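Long-range contact in SsfX3 (Streptomyces sp. SF2575, PDB 3SKV), which probably transfers a salicylyl group onto a tetracycline intermediate during biosynthesis, acting as an acyltransferase of the GDSL/SGNH family: residues V76-G84 against W158-R166. The protein carries 1 engineered substitution. Numbering follows the deposited sequence.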
ATOM      1  N   VAL A  76      -1.397   0.583  16.558  1.00 49.20           N
ATOM      2  CA  VAL A  76      -1.500  -0.825  16.118  1.00 45.45           C
ATOM      3  C   VAL A  76      -2.543  -1.118  15.024  1.00 46.60           C
ATOM      4  O   VAL A  76      -2.247  -1.846  14.072  1.00 44.39           O
ATOM      5  CB  VAL A  76      -1.519  -1.801  17.324  1.00 48.89           C
ATOM      6  CG1 VAL A  76      -2.267  -3.098  17.029  1.00 47.81           C
ATOM      7  CG2 VAL A  76      -0.101  -2.098  17.792  1.00 48.92           C
ATOM      8  N   GLY A  77      -3.712  -0.492  15.152  1.00 43.22           N
ATOM      9  CA  GLY A  77      -4.837  -0.596  14.232  1.00 41.54           C
ATOM     10  C   GLY A  77      -4.473  -0.350  12.786  1.00 44.96           C
ATOM     11  O   GLY A  77      -5.021  -1.016  11.892  1.00 44.38           O
ATOM     12  N   ARG A  78      -3.518   0.591  12.558  1.00 40.82           N
ATOM     13  CA  ARG A  78      -2.989   0.973  11.238  1.00 40.21           C
ATOM     14  C   ARG A  78      -2.449  -0.242  10.458  1.00 42.34           C
ATOM     15  O   ARG A  78      -2.596  -0.284   9.238  1.00 42.47           O
ATOM     16  CB  ARG A  78      -1.890   2.055  11.358  1.00 41.83           C
ATOM     17  CG  ARG A  78      -2.378   3.374  11.962  1.00 57.56           C
ATOM     18  CD  ARG A  78      -1.226   4.210  12.509  1.00 75.23           C
ATOM     19  NE  ARG A  78      -0.618   5.079  11.495  1.00 83.61           N
ATOM     20  CZ  ARG A  78      -0.365   6.374  11.669  1.00 92.71           C
ATOM     21  NH1 ARG A  78      -0.669   6.971  12.816  1.00 78.20           N
ATOM     22  NH2 ARG A  78       0.192   7.085  10.696  1.00 76.10           N
ATOM     23  N   LEU A  79      -1.858  -1.237  11.170  1.00 36.49           N
ATOM     24  CA  LEU A  79      -1.319  -2.469  10.585  1.00 33.98           C
ATOM     25  C   LEU A  79      -2.404  -3.363   9.946  1.00 34.23           C
ATOM     26  O   LEU A  79      -2.083  -4.123   9.021  1.00 32.20           O
ATOM     27  CB  LEU A  79      -0.553  -3.271  11.649  1.00 34.37           C
ATOM     28  CG  LEU A  79       0.913  -2.913  12.002  1.00 40.30           C
ATOM     29  CD1 LEU A  79       1.540  -1.865  11.090  1.00 40.60           C
ATOM     30  CD2 LEU A  79       1.088  -2.651  13.477  1.00 42.74           C
ATOM     31  N   ALA A  80      -3.667  -3.285  10.458  1.00 28.54           N
ATOM     32  CA  ALA A  80      -4.818  -4.055   9.972  1.00 27.48           C
ATOM     33  C   ALA A  80      -5.652  -3.323   8.923  1.00 31.41           C
ATOM     34  O   ALA A  80      -6.641  -3.868   8.428  1.00 32.98           O
ATOM     35  CB  ALA A  80      -5.702  -4.525  11.131  1.00 28.68           C
ATOM     36  N   GLN A  81      -5.242  -2.125   8.537  1.00 27.76           N
ATOM     37  CA  GLN A  81      -5.942  -1.395   7.475  1.00 27.68           C
ATOM     38  C   GLN A  81      -5.553  -2.043   6.164  1.00 31.62           C
ATOM     39  O   GLN A  81      -4.363  -2.255   5.902  1.00 30.85           O
ATOM     40  CB  GLN A  81      -5.641   0.093   7.511  1.00 29.83           C
ATOM     41  CG  GLN A  81      -6.398   0.799   8.635  1.00 37.34           C
ATOM     42  CD  GLN A  81      -5.984   2.237   8.807  1.00 62.99           C
ATOM     43  OE1 GLN A  81      -5.326   2.844   7.943  1.00 55.30           O
ATOM     44  NE2 GLN A  81      -6.345   2.803   9.950  1.00 68.31           N
ATOM     45  N   THR A  82      -6.569  -2.466   5.407  1.00 27.78           N
ATOM     46  CA  THR A  82      -6.456  -3.292   4.202  1.00 26.24           C
ATOM     47  C   THR A  82      -5.988  -2.604   2.897  1.00 30.88           C
ATOM     48  O   THR A  82      -6.311  -3.061   1.791  1.00 29.02           O
ATOM     49  CB  THR A  82      -7.657  -4.192   4.088  1.00 24.86           C
ATOM     50  OG1 THR A  82      -8.810  -3.365   4.062  1.00 29.97           O
ATOM     51  CG2 THR A  82      -7.753  -5.174   5.241  1.00 24.05           C
ATOM     52  N   SER A  83      -5.148  -1.574   3.049  1.00 27.45           N
ATOM     53  CA  SER A  83      -4.565  -0.797   1.966  1.00 28.06           C
ATOM     54  C   SER A  83      -3.596  -1.640   1.103  1.00 30.19           C
ATOM     55  O   SER A  83      -2.598  -2.182   1.606  1.00 28.06           O
ATOM     56  CB  SER A  83      -3.858   0.421   2.543  1.00 33.19           C
ATOM     57  OG  SER A  83      -3.797   1.429   1.551  1.00 51.89           O
ATOM     58  N   GLY A  84      -3.941  -1.776  -0.180  1.00 26.64           N
ATOM     59  CA  GLY A  84      -3.180  -2.576  -1.141  1.00 25.71           C
ATOM     60  C   GLY A  84      -3.437  -4.070  -0.998  1.00 24.84           C
ATOM     61  O   GLY A  84      -2.778  -4.879  -1.648  1.00 21.35           O
ATOM     62  N   TRP A 158     -10.307  -5.781  -4.328  1.00 21.62           N
ATOM     63  CA  TRP A 158      -9.370  -4.821  -3.761  1.00 21.22           C
ATOM     64  C   TRP A 158     -10.040  -4.196  -2.573  1.00 25.77           C
ATOM     65  O   TRP A 158     -10.981  -3.402  -2.699  1.00 27.51           O
ATOM     66  CB  TRP A 158      -9.002  -3.758  -4.780  1.00 20.88           C
ATOM     67  CG  TRP A 158      -8.050  -4.252  -5.800  1.00 22.48           C
ATOM     68  CD1 TRP A 158      -8.309  -5.118  -6.823  1.00 25.27           C
ATOM     69  CD2 TRP A 158      -6.696  -3.818  -5.969  1.00 23.02           C
ATOM     70  NE1 TRP A 158      -7.175  -5.294  -7.592  1.00 25.34           N
ATOM     71  CE2 TRP A 158      -6.171  -4.510  -7.089  1.00 26.93           C
ATOM     72  CE3 TRP A 158      -5.857  -2.956  -5.246  1.00 23.99           C
ATOM     73  CZ2 TRP A 158      -4.857  -4.348  -7.513  1.00 26.45           C
ATOM     74  CZ3 TRP A 158      -4.541  -2.846  -5.632  1.00 25.95           C
ATOM     75  CH2 TRP A 158      -4.057  -3.510  -6.771  1.00 26.99           C
ATOM     76  N   LEU A 159      -9.575  -4.589  -1.416  1.00 22.38           N
ATOM     77  CA  LEU A 159     -10.107  -4.201  -0.112  1.00 22.56           C
ATOM     78  C   LEU A 159      -9.941  -2.700   0.170  1.00 30.73           C
ATOM     79  O   LEU A 159      -9.031  -2.088  -0.398  1.00 29.99           O
ATOM     80  CB  LEU A 159      -9.455  -5.085   0.983  1.00 21.06           C
ATOM     81  CG  LEU A 159      -9.555  -6.644   0.809  1.00 22.96           C
ATOM     82  CD1 LEU A 159      -9.285  -7.353   2.140  1.00 22.59           C
ATOM     83  CD2 LEU A 159     -10.954  -7.077   0.315  1.00 21.09           C
ATOM     84  N   PRO A 160     -10.833  -2.094   1.000  1.00 30.87           N
ATOM     85  CA  PRO A 160     -10.729  -0.655   1.293  1.00 31.62           C
ATOM     86  C   PRO A 160      -9.389  -0.215   1.877  1.00 36.58           C
ATOM     87  O   PRO A 160      -8.751  -0.944   2.630  1.00 35.35           O
ATOM     88  CB  PRO A 160     -11.908  -0.402   2.247  1.00 33.54           C
ATOM     89  CG  PRO A 160     -12.178  -1.739   2.855  1.00 37.23           C
ATOM     90  CD  PRO A 160     -11.982  -2.685   1.724  1.00 32.40           C
ATOM     91  N   THR A 161      -8.992   1.002   1.519  1.00 35.85           N
ATOM     92  CA  THR A 161      -7.709   1.619   1.834  1.00 37.52           C
ATOM     93  C   THR A 161      -7.487   2.233   3.214  1.00 46.20           C
ATOM     94  O   THR A 161      -6.357   2.182   3.707  1.00 48.70           O
ATOM     95  CB  THR A 161      -7.248   2.538   0.688  1.00 42.71           C
ATOM     96  OG1 THR A 161      -8.321   3.404   0.325  1.00 49.75           O
ATOM     97  CG2 THR A 161      -6.778   1.764  -0.539  1.00 35.18           C
ATOM     98  N   LEU A 162      -8.504   2.837   3.831  1.00 43.46           N
ATOM     99  CA  LEU A 162      -8.309   3.490   5.137  1.00 44.97           C
ATOM    100  C   LEU A 162      -9.128   2.835   6.267  1.00 46.55           C
ATOM    101  O   LEU A 162      -9.459   3.487   7.272  1.00 49.26           O
ATOM    102  CB  LEU A 162      -8.642   4.996   4.993  1.00 47.47           C
ATOM    103  CG  LEU A 162      -7.875   5.736   3.879  1.00 53.79           C
ATOM    104  CD1 LEU A 162      -8.673   6.927   3.325  1.00 55.12           C
ATOM    105  CD2 LEU A 162      -6.456   6.083   4.320  1.00 57.77           C
ATOM    106  N   LEU A 163      -9.429   1.537   6.101  1.00 36.78           N
ATOM    107  CA  LEU A 163     -10.284   0.774   6.984  1.00 35.51           C
ATOM    108  C   LEU A 163      -9.720  -0.586   7.314  1.00 35.93           C
ATOM    109  O   LEU A 163      -9.018  -1.186   6.504  1.00 34.05           O
ATOM    110  CB  LEU A 163     -11.574   0.509   6.187  1.00 36.13           C
ATOM    111  CG  LEU A 163     -12.858   1.333   6.390  1.00 42.74           C
ATOM    112  CD1 LEU A 163     -12.618   2.821   6.448  1.00 44.29           C
ATOM    113  CD2 LEU A 163     -13.807   1.054   5.257  1.00 43.52           C
ATOM    114  N   GLN A 164     -10.153  -1.139   8.443  1.00 31.49           N
ATOM    115  CA  GLN A 164      -9.877  -2.527   8.798  1.00 29.73           C
ATOM    116  C   GLN A 164     -11.061  -3.311   8.198  1.00 33.41           C
ATOM    117  O   GLN A 164     -12.213  -2.936   8.395  1.00 35.72           O
ATOM    118  CB  GLN A 164      -9.816  -2.718  10.313  1.00 30.90           C
ATOM    119  CG  GLN A 164      -8.618  -2.049  10.950  1.00 36.10           C
ATOM    120  CD  GLN A 164      -8.608  -2.216  12.453  1.00 48.07           C
ATOM    121  OE1 GLN A 164      -9.034  -3.235  13.015  1.00 39.85           O
ATOM    122  NE2 GLN A 164      -8.042  -1.245  13.136  1.00 36.48           N
ATOM    123  N   PHE A 165     -10.785  -4.324   7.412  1.00 29.12           N
ATOM    124  CA  PHE A 165     -11.829  -5.111   6.740  1.00 28.79           C
ATOM    125  C   PHE A 165     -11.707  -6.578   7.141  1.00 34.12           C
ATOM    126  O   PHE A 165     -10.634  -7.149   6.987  1.00 34.91           O
ATOM    127  CB  PHE A 165     -11.679  -4.967   5.216  1.00 28.72           C
ATOM    128  CG  PHE A 165     -12.757  -5.632   4.387  1.00 28.03           C
ATOM    129  CD1 PHE A 165     -13.902  -4.930   4.011  1.00 28.89           C
ATOM    130  CD2 PHE A 165     -12.591  -6.935   3.920  1.00 26.96           C
ATOM    131  CE1 PHE A 165     -14.873  -5.528   3.217  1.00 29.82           C
ATOM    132  CE2 PHE A 165     -13.569  -7.542   3.137  1.00 30.09           C
ATOM    133  CZ  PHE A 165     -14.696  -6.831   2.770  1.00 29.88           C
ATOM    134  N   ARG A 166     -12.783  -7.178   7.668  1.00 28.64           N
ATOM    135  CA  ARG A 166     -12.803  -8.588   8.101  1.00 27.90           C
ATOM    136  C   ARG A 166     -13.833  -9.336   7.270  1.00 31.79           C
ATOM    137  O   ARG A 166     -14.817  -8.730   6.855  1.00 32.34           O
ATOM    138  CB  ARG A 166     -13.127  -8.726   9.620  1.00 31.08           C
ATOM    139  CG  ARG A 166     -12.422  -7.688  10.474  1.00 48.03           C
ATOM    140  CD  ARG A 166     -12.247  -8.040  11.928  1.00 62.34           C
ATOM    141  NE  ARG A 166     -11.705  -6.885  12.655  1.00 70.51           N
ATOM    142  CZ  ARG A 166     -12.413  -6.084  13.449  1.00 84.22           C
ATOM    143  NH1 ARG A 166     -13.711  -6.292  13.629  1.00 77.36           N
ATOM    144  NH2 ARG A 166     -11.826  -5.069  14.072  1.00 69.34           N
TER
HETATM  145  O   HOH W   1      -8.438  -6.001   8.716  1.00 29.84           O
HETATM  146  O   HOH W   2      -6.662  -2.566  -1.704  1.00 26.10           O
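In the N-terminal domain of SsfX3, the loop that leads into strand 86-91 packs through T82 and its neighbours against the connection L159-L163 between strands 153-158 and 164-172. T82 reaches into the bend of this connection and is held there by two direct hydrogen bonds. T82 N donates to L163 O at 3.0 Å, with a nearly straight N-H...O angle of 162°. With its hydroxyl placed between the backbone N and the carbonyl carbon (chi1 58°), T82 OG1 donates to P160 O over 2.8 Å, lying in the carbonyl plane on a lone pair. T82 CB rests against L159 CB, CG2 lies against the backbone of F165, F165 CB approaches OG1, and P59 of strand 56-60 adds a further contact. Next to it, Q81 CA brings its hydrogen to L163 O, a CA-H...O contact of 3.2 Å. The Q81 side chain runs extended beyond CG alongside the backbone of L162 and L163, Q81 CG lying 3.8 Å from L163 C. An alanine here would keep CB but would probably leave the L162-L163 backbone without the CG methylene and the amide beside it, opening a gap there. From the other segment, Q164, extended beyond CG, runs alongside the turn G77-A80; Q164 CG lies 3.8 Å from A80 CB, and Q164 NE2 is 3.3 Å from G77 O. Waters flank the direct bonds: one lies within hydrogen-bonding distance of both A80 O and F165 O, and a second donates to L159 O while accepting a weak bond from G84 N. On the turn itself, the poorly ordered R78 side chain appears to pair with D228. The contact thus ties two loops of an antiparallel beta domain together, consistent with the jelly roll that accompanies the GDSL/SGNH domain in this enzyme.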